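Local coordinates for protein heme peroxidase (Bacteroides thetaiotaomicron, PDB 2GVK) that probably uses haem and hydrogen peroxide to oxidise dyes and other substrates, as a member of the dye-decolorizing peroxidase family with a beta-barrel fold, at residues Q191-D196 with S296-G301; H195-W200 with G257-Y262; V245-P250 with Y262-A267. All coordinates share one frame; numbering follows the deposited sequence. Where two conformers were deposited one is given.

Contact 1 of 3, residues Q191-D196 with S296-G301; sequences QKYIHD and STAITG
The Tyr-193 ring leans obliquely on the backbone of 296-301: its CD1 lies 3.6 Å from Ala-298 N, and CE1 meets Ala-298 CB at 3.8 Å. The ring hydroxyl donates to Gln-191 OE1 from above the amide plane, not along a lone pair, while NE2 of the same amide donates to a water that donates to Thr-300 O. His-195 is met at the edge of its ring, where Ser-296 OG lies in plane, 3.0 Å from ND1; an N-H...O angle of 123° makes this bond weak. The serine hydroxyl also bonds Leu-292 O, and the far nitrogen of the imidazole turns to Thr-261. Tyr-193, His-195, Ser-296 and Ala-298 share one face of the sheet, and helix 270-281 packs on Tyr-193 through Met-280 and Phe-281.

Ile-194, on the face it shares with Thr-297, meets the Ile-299 side chain from the loop beyond, its CG1 3.7 Å from Ile-299 CD1. Lys-192 lays its CB and CG beside the Thr-300 hydroxyl before NZ reaches a salt bridge with Asp-140.

The short strand axes make an angle of 147°, hence antiparallel but twisted. Ile-194 and Thr-297 form a hydrogen-bonded pair, with Ile-194 N and Thr-297 O 2.9 Å apart. Ile-194 O accepts twice, from Thr-297 N and from a water shared with Thr-297 OG1. Ile-299 N donates to Lys-192 O at 2.9 Å, but Lys-192 N goes to Thr-300 OG1 at 2.8 Å. That hydroxyl is wedged between its own backbone N and carbonyl carbon (chi1 64°), which aims it at the amide. A side-chain oxygen thus does the work of a main-chain carbonyl where the regular pairing lapses, although Thr-300 N remains buried without a partner in the model.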
loop_
_atom_site.group_PDB
_atom_site.type_symbol
_atom_site.label_atom_id
_atom_site.label_comp_id
_atom_site.label_asym_id
_atom_site.label_seq_id
_atom_site.Cartn_x
_atom_site.Cartn_y
_atom_site.Cartn_z
ATOM N N GLN A 191 -20.443 1.417 26.382
ATOM C CA GLN A 191 -21.792 0.857 26.308
ATOM C C GLN A 191 -21.925 0.019 25.084
ATOM O O GLN A 191 -21.615 0.484 23.983
ATOM C CB GLN A 191 -22.854 1.952 26.199
ATOM C CG GLN A 191 -22.980 2.851 27.320
ATOM C CD GLN A 191 -23.978 3.955 27.030
ATOM O OE1 GLN A 191 -23.742 4.800 26.159
ATOM N NE2 GLN A 191 -25.111 3.951 27.755
ATOM N N LYS A 192 -22.483 -1.173 25.240
ATOM C CA LYS A 192 -22.924 -1.974 24.087
ATOM C C LYS A 192 -24.374 -1.646 23.764
ATOM O O LYS A 192 -25.249 -1.727 24.647
ATOM C CB LYS A 192 -22.823 -3.461 24.370
ATOM C CG LYS A 192 -21.474 -3.992 24.301
ATOM C CD LYS A 192 -21.429 -5.466 24.785
ATOM C CE LYS A 192 -22.029 -6.399 23.789
ATOM N NZ LYS A 192 -21.968 -7.837 24.286
ATOM N N TYR A 193 -24.619 -1.255 22.513
ATOM C CA TYR A 193 -25.960 -1.014 22.014
ATOM C C TYR A 193 -26.360 -2.091 21.015
ATOM O O TYR A 193 -25.575 -2.447 20.139
ATOM C CB TYR A 193 -26.042 0.330 21.316
ATOM C CG TYR A 193 -26.055 1.520 22.232
ATOM C CD1 TYR A 193 -27.258 2.020 22.738
ATOM C CD2 TYR A 193 -24.877 2.173 22.574
ATOM C CE1 TYR A 193 -27.278 3.165 23.547
ATOM C CE2 TYR A 193 -24.885 3.296 23.398
ATOM C CZ TYR A 193 -26.095 3.786 23.883
ATOM O OH TYR A 193 -26.108 4.911 24.722
ATOM N N ILE A 194 -27.562 -2.616 21.172
ATOM C CA ILE A 194 -28.150 -3.546 20.188
ATOM C C ILE A 194 -29.197 -2.799 19.384
ATOM O O ILE A 194 -30.065 -2.139 19.953
ATOM C CB ILE A 194 -28.784 -4.757 20.880
ATOM C CG1 ILE A 194 -27.732 -5.479 21.759
ATOM C CG2 ILE A 194 -29.393 -5.721 19.854
ATOM C CD1 ILE A 194 -26.532 -5.996 20.998
ATOM N N HIS A 195 -29.111 -2.889 18.059
ATOM C CA HIS A 195 -30.008 -2.144 17.180
ATOM C C HIS A 195 -31.171 -2.953 16.716
ATOM O O HIS A 195 -31.077 -4.191 16.566
ATOM C CB HIS A 195 -29.252 -1.639 15.966
ATOM C CG HIS A 195 -28.186 -0.673 16.295
ATOM N ND1 HIS A 195 -28.448 0.562 16.858
ATOM C CD2 HIS A 195 -26.837 -0.767 16.200
ATOM C CE1 HIS A 195 -27.309 1.196 17.057
ATOM N NE2 HIS A 195 -26.317 0.406 16.685
ATOM N N ASP A 196 -32.300 -2.261 16.510
ATOM C CA ASP A 196 -33.456 -2.815 15.819
ATOM C C ASP A 196 -33.285 -2.447 14.357
ATOM O O ASP A 196 -33.782 -1.426 13.889
ATOM C CB ASP A 196 -34.739 -2.219 16.391
ATOM C CG ASP A 196 -36.001 -2.845 15.807
ATOM O OD1 ASP A 196 -35.917 -3.554 14.763
ATOM O OD2 ASP A 196 -37.101 -2.587 16.378
ATOM N N SER A 296 -32.100 1.711 19.272
ATOM C CA SER A 296 -30.861 1.258 19.917
ATOM C C SER A 296 -31.076 1.044 21.406
ATOM O O SER A 296 -31.434 1.973 22.115
ATOM C CB SER A 296 -29.741 2.308 19.726
ATOM O OG SER A 296 -29.705 2.805 18.401
ATOM N N THR A 297 -30.717 -0.136 21.902
ATOM C CA THR A 297 -30.891 -0.453 23.302
ATOM C C THR A 297 -29.554 -0.673 23.983
ATOM O O THR A 297 -28.775 -1.521 23.557
ATOM C CB THR A 297 -31.740 -1.729 23.489
ATOM O OG1 THR A 297 -33.020 -1.571 22.840
ATOM C CG2 THR A 297 -31.956 -1.999 24.922
ATOM N N ALA A 298 -29.284 0.107 25.045
ATOM C CA ALA A 298 -28.068 -0.065 25.839
ATOM C C ALA A 298 -28.211 -1.299 26.729
ATOM O O ALA A 298 -29.166 -1.404 27.490
ATOM C CB ALA A 298 -27.811 1.169 26.691
ATOM N N ILE A 299 -27.253 -2.230 26.626
ATOM C CA ILE A 299 -27.276 -3.434 27.433
ATOM C C ILE A 299 -26.072 -3.550 28.410
ATOM O O ILE A 299 -26.044 -4.451 29.261
ATOM C CB ILE A 299 -27.387 -4.713 26.561
ATOM C CG1 ILE A 299 -26.149 -4.897 25.683
ATOM C CG2 ILE A 299 -28.657 -4.660 25.709
ATOM C CD1 ILE A 299 -26.092 -6.266 25.015
ATOM N N THR A 300 -25.088 -2.661 28.269
ATOM C CA THR A 300 -24.003 -2.514 29.266
ATOM C C THR A 300 -23.694 -1.048 29.465
ATOM O O THR A 300 -24.114 -0.186 28.658
ATOM C CB THR A 300 -22.670 -3.222 28.839
ATOM O OG1 THR A 300 -22.161 -2.613 27.666
ATOM C CG2 THR A 300 -22.869 -4.704 28.598
ATOM N N GLY A 301 -23.009 -0.749 30.547
ATOM C CA GLY A 301 -22.577 0.607 30.848
ATOM C C GLY A 301 -21.618 0.601 31.999
ATOM O O GLY A 301 -21.974 0.216 33.096
HETATM O O HOH W 1 -25.714 1.847 29.551
HETATM O O HOH W 2 -32.884 -2.318 20.168
#

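Contact 2 of 3, residues H195-W200 with G257-Y262; sequences HDMVAW and GEYGTY
From its CB onward, His-195 runs along the backbone of 257-262. CB rests 3.6 Å from Tyr-259 O, the carbonyl that also receives the residue's own backbone N at 2.9 Å in a nearly straight bond (174°). CG stands beside that backbone N (chi1 -64°), which sends the ring along Gly-260, with His-195 CD2 3.7 Å from Gly-260 CA, to Thr-261. At the tip, NE2 and Thr-261 OG1 are 2.7 Å apart, in the plane of the ring and almost linear (175°), a hydrogen bond in which either partner could donate. With an alanine here the Thr-261 hydroxyl would probably lose its imidazole mate, and a gap is likely to open beside Gly-260.

In one of its two conformers, selenomethionine Met-197 crosses Tyr-259 at about a right angle, its CG 3.4 Å from Tyr-259 CB; SE then stands oblique to the ring, 5.2 Å from the centroid, a Met-aromatic contact of that conformer. The Tyr-259 hydroxyl bonds Asp-129 of the second subunit, which brings this packing to the subunit interface. A water links His-195 O with Tyr-259 N.

An antiparallel strand of the DyP sheet thus passes, through the N-cap Asp-196, into helix 197-201.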
loop_
_atom_site.group_PDB
_atom_site.type_symbol
_atom_site.label_atom_id
_atom_site.label_comp_id
_atom_site.label_asym_id
_atom_site.label_seq_id
_atom_site.Cartn_x
_atom_site.Cartn_y
_atom_site.Cartn_z
ATOM N N HIS A 195 -29.111 -2.889 18.059
ATOM C CA HIS A 195 -30.008 -2.144 17.180
ATOM C C HIS A 195 -31.171 -2.953 16.716
ATOM O O HIS A 195 -31.077 -4.191 16.566
ATOM C CB HIS A 195 -29.252 -1.639 15.966
ATOM C CG HIS A 195 -28.186 -0.673 16.295
ATOM N ND1 HIS A 195 -28.448 0.562 16.858
ATOM C CD2 HIS A 195 -26.837 -0.767 16.200
ATOM C CE1 HIS A 195 -27.309 1.196 17.057
ATOM N NE2 HIS A 195 -26.317 0.406 16.685
ATOM N N ASP A 196 -32.300 -2.261 16.510
ATOM C CA ASP A 196 -33.456 -2.815 15.819
ATOM C C ASP A 196 -33.285 -2.447 14.357
ATOM O O ASP A 196 -33.782 -1.426 13.889
ATOM C CB ASP A 196 -34.739 -2.219 16.391
ATOM C CG ASP A 196 -36.001 -2.845 15.807
ATOM O OD1 ASP A 196 -35.917 -3.554 14.763
ATOM O OD2 ASP A 196 -37.101 -2.587 16.378
HETATM N N MSE A 197 -32.516 -3.268 13.646
HETATM C CA MSE A 197 -32.168 -2.975 12.239
HETATM C C MSE A 197 -33.343 -3.080 11.304
HETATM O O MSE A 197 -33.406 -2.382 10.319
HETATM C CB MSE A 197 -31.051 -3.894 11.760
HETATM C CG MSE A 197 -29.787 -3.668 12.448
HETATM SE SE MSE A 197 -29.138 -1.823 12.265
HETATM C CE MSE A 197 -28.271 -1.983 10.537
ATOM N N VAL A 198 -34.299 -3.928 11.623
ATOM C CA VAL A 198 -35.468 -4.053 10.781
ATOM C C VAL A 198 -36.279 -2.751 10.800
ATOM O O VAL A 198 -36.601 -2.199 9.754
ATOM C CB VAL A 198 -36.343 -5.257 11.204
ATOM C CG1 VAL A 198 -37.648 -5.238 10.477
ATOM C CG2 VAL A 198 -35.588 -6.558 10.937
ATOM N N ALA A 199 -36.492 -2.199 11.985
ATOM C CA ALA A 199 -37.208 -0.936 12.106
ATOM C C ALA A 199 -36.415 0.216 11.465
ATOM O O ALA A 199 -36.991 1.086 10.825
ATOM C CB ALA A 199 -37.480 -0.642 13.523
ATOM N N TRP A 200 -35.094 0.226 11.678
ATOM C CA TRP A 200 -34.230 1.272 11.127
ATOM C C TRP A 200 -34.260 1.274 9.610
ATOM O O TRP A 200 -34.399 2.321 8.984
ATOM C CB TRP A 200 -32.801 1.075 11.613
ATOM C CG TRP A 200 -31.831 2.048 11.060
ATOM C CD1 TRP A 200 -30.832 1.788 10.182
ATOM C CD2 TRP A 200 -31.754 3.460 11.354
ATOM N NE1 TRP A 200 -30.155 2.934 9.885
ATOM C CE2 TRP A 200 -30.681 3.974 10.616
ATOM C CE3 TRP A 200 -32.501 4.332 12.166
ATOM C CZ2 TRP A 200 -30.304 5.326 10.680
ATOM C CZ3 TRP A 200 -32.125 5.675 12.225
ATOM C CH2 TRP A 200 -31.055 6.157 11.471
ATOM N N GLY A 257 -29.073 -12.323 13.164
ATOM C CA GLY A 257 -29.730 -11.036 13.026
ATOM C C GLY A 257 -29.317 -10.037 14.097
ATOM O O GLY A 257 -30.077 -9.134 14.424
ATOM N N GLU A 258 -28.095 -10.184 14.618
ATOM C CA GLU A 258 -27.595 -9.334 15.721
ATOM C C GLU A 258 -26.694 -8.249 15.185
ATOM O O GLU A 258 -25.633 -8.537 14.630
ATOM C CB GLU A 258 -26.814 -10.175 16.749
ATOM C CG GLU A 258 -26.203 -9.340 17.904
ATOM C CD GLU A 258 -25.115 -10.096 18.706
ATOM O OE1 GLU A 258 -24.851 -11.278 18.406
ATOM O OE2 GLU A 258 -24.543 -9.494 19.641
ATOM N N TYR A 259 -27.110 -6.992 15.370
ATOM C CA TYR A 259 -26.356 -5.835 14.904
ATOM C C TYR A 259 -26.193 -4.879 16.057
ATOM O O TYR A 259 -27.186 -4.530 16.727
ATOM C CB TYR A 259 -27.077 -5.123 13.780
ATOM C CG TYR A 259 -27.286 -5.967 12.544
ATOM C CD1 TYR A 259 -28.336 -6.863 12.466
ATOM C CD2 TYR A 259 -26.471 -5.824 11.446
ATOM C CE1 TYR A 259 -28.519 -7.650 11.353
ATOM C CE2 TYR A 259 -26.676 -6.583 10.306
ATOM C CZ TYR A 259 -27.702 -7.491 10.271
ATOM O OH TYR A 259 -27.878 -8.275 9.136
ATOM N N GLY A 260 -24.967 -4.441 16.295
ATOM C CA GLY A 260 -24.697 -3.555 17.423
ATOM C C GLY A 260 -23.637 -2.493 17.204
ATOM O O GLY A 260 -22.925 -2.483 16.202
ATOM N N THR A 261 -23.607 -1.547 18.141
ATOM C CA THR A 261 -22.602 -0.514 18.207
ATOM C C THR A 261 -21.951 -0.599 19.580
ATOM O O THR A 261 -22.643 -0.638 20.609
ATOM C CB THR A 261 -23.233 0.887 18.052
ATOM O OG1 THR A 261 -23.681 1.068 16.716
ATOM C CG2 THR A 261 -22.236 1.966 18.391
ATOM N N TYR A 262 -20.627 -0.668 19.606
ATOM C CA TYR A 262 -19.900 -0.606 20.846
ATOM C C TYR A 262 -19.414 0.822 21.031
ATOM O O TYR A 262 -18.517 1.283 20.325
ATOM C CB TYR A 262 -18.714 -1.603 20.840
ATOM C CG TYR A 262 -18.223 -1.988 22.231
ATOM C CD1 TYR A 262 -17.494 -1.085 23.000
ATOM C CD2 TYR A 262 -18.516 -3.237 22.788
ATOM C CE1 TYR A 262 -17.083 -1.397 24.261
ATOM C CE2 TYR A 262 -18.091 -3.562 24.068
ATOM C CZ TYR A 262 -17.387 -2.614 24.804
ATOM O OH TYR A 262 -16.933 -2.909 26.081
HETATM O O HOH W 3 -29.880 -6.559 16.273
#

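Contact 3 of 3, residues V245-P250 with Y262-A267; sequences VRANMP and YFIGYA. With EDO (1,2-ethanediol), chain H.
Backbone hydrogen bonds dominate the pairing of Val-245 with Tyr-266, Ala-247 with Ile-264 and Met-249 with Tyr-262, and the axes stand at 172°, nearly antiparallel. Each pair exchanges two bonds; the shortest runs from Ala-247 N to Ile-264 O at 2.7 Å, and that from Val-245 N to Tyr-266 O is almost straight (178°).

Apolar contact on the face of these residues joins Ala-247 CB to Ile-264 CG2 at 3.6 Å. On the other face, Phe-263 CG lies opposite its backbone N (chi1 171°), which brings the ring edge to Arg-246 CD, 3.6 Å from Phe-263 CE1; Asn-248 OD1 lies in the ring plane, also 3.6 Å from Phe-263 CD1. A CB on Gly-265 would collide with Phe-263 CZ.

The 1,2-ethanediol bound here probably comes from the crystallisation liquor. Its O2 accepts from Asn-248 ND2, which also bonds Asp-158, at 3.0 Å and weakly from Arg-246 NH1, while O1 sits over one face of the phenyl ring. As in related peroxidases, Asp-158, Arg-246 and Asn-248 probably line the distal haem pocket.

Beyond this hairpin, strand 186-195 pairs with 258-267, Met-276 of helix 270-281 packs on Arg-246 and Phe-263, and Phe-27 of strand 24-32 lies against Met-249, Tyr-262 and Ile-264.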
loop_
_atom_site.group_PDB
_atom_site.type_symbol
_atom_site.label_atom_id
_atom_site.label_comp_id
_atom_site.label_asym_id
_atom_site.label_seq_id
_atom_site.Cartn_x
_atom_site.Cartn_y
_atom_site.Cartn_z
ATOM N N VAL A 245 -13.919 12.212 23.167
ATOM C CA VAL A 245 -13.412 11.527 21.977
ATOM C C VAL A 245 -14.071 10.170 21.924
ATOM O O VAL A 245 -13.871 9.354 22.796
ATOM C CB VAL A 245 -11.893 11.370 22.032
ATOM C CG1 VAL A 245 -11.384 10.504 20.862
ATOM C CG2 VAL A 245 -11.232 12.731 22.040
ATOM N N ARG A 246 -14.867 9.941 20.885
ATOM C CA ARG A 246 -15.778 8.805 20.852
ATOM C C ARG A 246 -15.428 7.856 19.712
ATOM O O ARG A 246 -15.065 8.292 18.619
ATOM C CB ARG A 246 -17.225 9.281 20.716
ATOM C CG ARG A 246 -17.683 10.205 21.832
ATOM C CD ARG A 246 -19.158 10.567 21.773
ATOM N NE ARG A 246 -19.384 11.833 21.081
ATOM C CZ ARG A 246 -20.537 12.186 20.530
ATOM N NH1 ARG A 246 -21.579 11.368 20.586
ATOM N NH2 ARG A 246 -20.651 13.358 19.921
ATOM N N ALA A 247 -15.593 6.558 19.948
ATOM C CA ALA A 247 -15.971 5.627 18.879
ATOM C C ALA A 247 -17.394 5.087 19.016
ATOM O O ALA A 247 -17.958 5.043 20.110
ATOM C CB ALA A 247 -14.972 4.487 18.782
ATOM N N ASN A 248 -17.971 4.700 17.883
ATOM C CA ASN A 248 -19.126 3.820 17.854
ATOM C C ASN A 248 -18.891 2.636 16.918
ATOM O O ASN A 248 -19.379 2.625 15.779
ATOM C CB ASN A 248 -20.367 4.591 17.411
ATOM C CG ASN A 248 -20.882 5.535 18.484
ATOM O OD1 ASN A 248 -21.699 5.156 19.316
ATOM N ND2 ASN A 248 -20.407 6.768 18.462
HETATM N N MSE A 249 -18.138 1.650 17.410
HETATM C CA MSE A 249 -17.585 0.591 16.573
HETATM C C MSE A 249 -18.639 -0.463 16.298
HETATM O O MSE A 249 -19.257 -0.986 17.217
HETATM C CB MSE A 249 -16.393 -0.072 17.261
HETATM C CG MSE A 249 -15.201 0.842 17.452
HETATM SE SE MSE A 249 -14.784 1.831 15.824
HETATM C CE MSE A 249 -13.898 0.458 14.867
ATOM N N PRO A 250 -18.829 -0.776 15.023
ATOM C CA PRO A 250 -19.741 -1.829 14.641
ATOM C C PRO A 250 -19.324 -3.210 15.176
ATOM O O PRO A 250 -18.148 -3.530 15.213
ATOM C CB PRO A 250 -19.650 -1.830 13.102
ATOM C CG PRO A 250 -19.163 -0.523 12.739
ATOM C CD PRO A 250 -18.321 -0.035 13.854
ATOM N N TYR A 262 -20.627 -0.668 19.606
ATOM C CA TYR A 262 -19.900 -0.606 20.846
ATOM C C TYR A 262 -19.414 0.822 21.031
ATOM O O TYR A 262 -18.517 1.283 20.325
ATOM C CB TYR A 262 -18.714 -1.603 20.840
ATOM C CG TYR A 262 -18.223 -1.988 22.231
ATOM C CD1 TYR A 262 -17.494 -1.085 23.000
ATOM C CD2 TYR A 262 -18.516 -3.237 22.788
ATOM C CE1 TYR A 262 -17.083 -1.397 24.261
ATOM C CE2 TYR A 262 -18.091 -3.562 24.068
ATOM C CZ TYR A 262 -17.387 -2.614 24.804
ATOM O OH TYR A 262 -16.933 -2.909 26.081
ATOM N N PHE A 263 -20.098 1.550 21.907
ATOM C CA PHE A 263 -19.727 2.906 22.228
ATOM C C PHE A 263 -18.575 2.925 23.185
ATOM O O PHE A 263 -18.586 2.218 24.212
ATOM C CB PHE A 263 -20.907 3.651 22.863
ATOM C CG PHE A 263 -20.535 4.987 23.418
ATOM C CD1 PHE A 263 -20.424 6.072 22.596
ATOM C CD2 PHE A 263 -20.201 5.134 24.743
ATOM C CE1 PHE A 263 -20.009 7.342 23.109
ATOM C CE2 PHE A 263 -19.792 6.398 25.249
ATOM C CZ PHE A 263 -19.723 7.479 24.420
ATOM N N ILE A 264 -17.568 3.741 22.877
ATOM C CA ILE A 264 -16.496 3.993 23.805
ATOM C C ILE A 264 -16.120 5.481 23.706
ATOM O O ILE A 264 -15.910 6.008 22.619
ATOM C CB ILE A 264 -15.277 3.061 23.540
ATOM C CG1 ILE A 264 -14.181 3.312 24.549
ATOM C CG2 ILE A 264 -14.759 3.231 22.101
ATOM C CD1 ILE A 264 -13.197 2.210 24.645
ATOM N N GLY A 265 -16.113 6.154 24.849
ATOM C CA GLY A 265 -15.872 7.584 24.912
ATOM C C GLY A 265 -14.840 7.918 25.959
ATOM O O GLY A 265 -15.002 7.561 27.140
ATOM N N TYR A 266 -13.748 8.529 25.517
ATOM C CA TYR A 266 -12.676 8.988 26.393
ATOM C C TYR A 266 -12.856 10.473 26.714
ATOM O O TYR A 266 -13.081 11.320 25.797
ATOM C CB TYR A 266 -11.322 8.795 25.719
ATOM C CG TYR A 266 -10.904 7.362 25.509
ATOM C CD1 TYR A 266 -10.187 6.687 26.481
ATOM C CD2 TYR A 266 -11.179 6.700 24.326
ATOM C CE1 TYR A 266 -9.772 5.381 26.305
ATOM C CE2 TYR A 266 -10.768 5.361 24.129
ATOM C CZ TYR A 266 -10.043 4.722 25.114
ATOM O OH TYR A 266 -9.598 3.415 24.940
ATOM N N ALA A 267 -12.717 10.824 27.998
ATOM C CA ALA A 267 -12.978 12.209 28.443
ATOM C C ALA A 267 -12.020 12.660 29.510
ATOM O O ALA A 267 -11.716 11.908 30.450
ATOM C CB ALA A 267 -14.378 12.332 28.959
HETATM C C1 EDO H . -23.200 8.352 22.464
HETATM O O1 EDO H . -23.478 7.404 23.536
HETATM C C2 EDO H . -23.061 7.627 21.102
HETATM O O2 EDO H . -22.249 8.435 20.174
#

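In the fold
The three contacts cross one antiparallel sheet in the order 296-306, 186-195, 258-267, 245-253. Contacts 1 and 2, with centres about 9 Å apart, share His-195 and Asp-196; Tyr-193 N, 2.8 Å from Thr-261 O, probably adds a hydrogen bond between them. Contacts 1 and 3, centres about 13 Å apart, are joined by a probable bond from Phe-263 N to Gln-191 O, also 2.8 Å. Contacts 2 and 3, centres about 17 Å apart, share Tyr-262. Acetic acid, probably from the crystallisation liquor, lies about 3 Å from the His-195 side chain, and also about 3 Å from that of Asn-248. By analogy with other DyPs, Arg-246, Asn-248 and Asp-158 probably line the haem pocket, here holding 1,2-ethanediol.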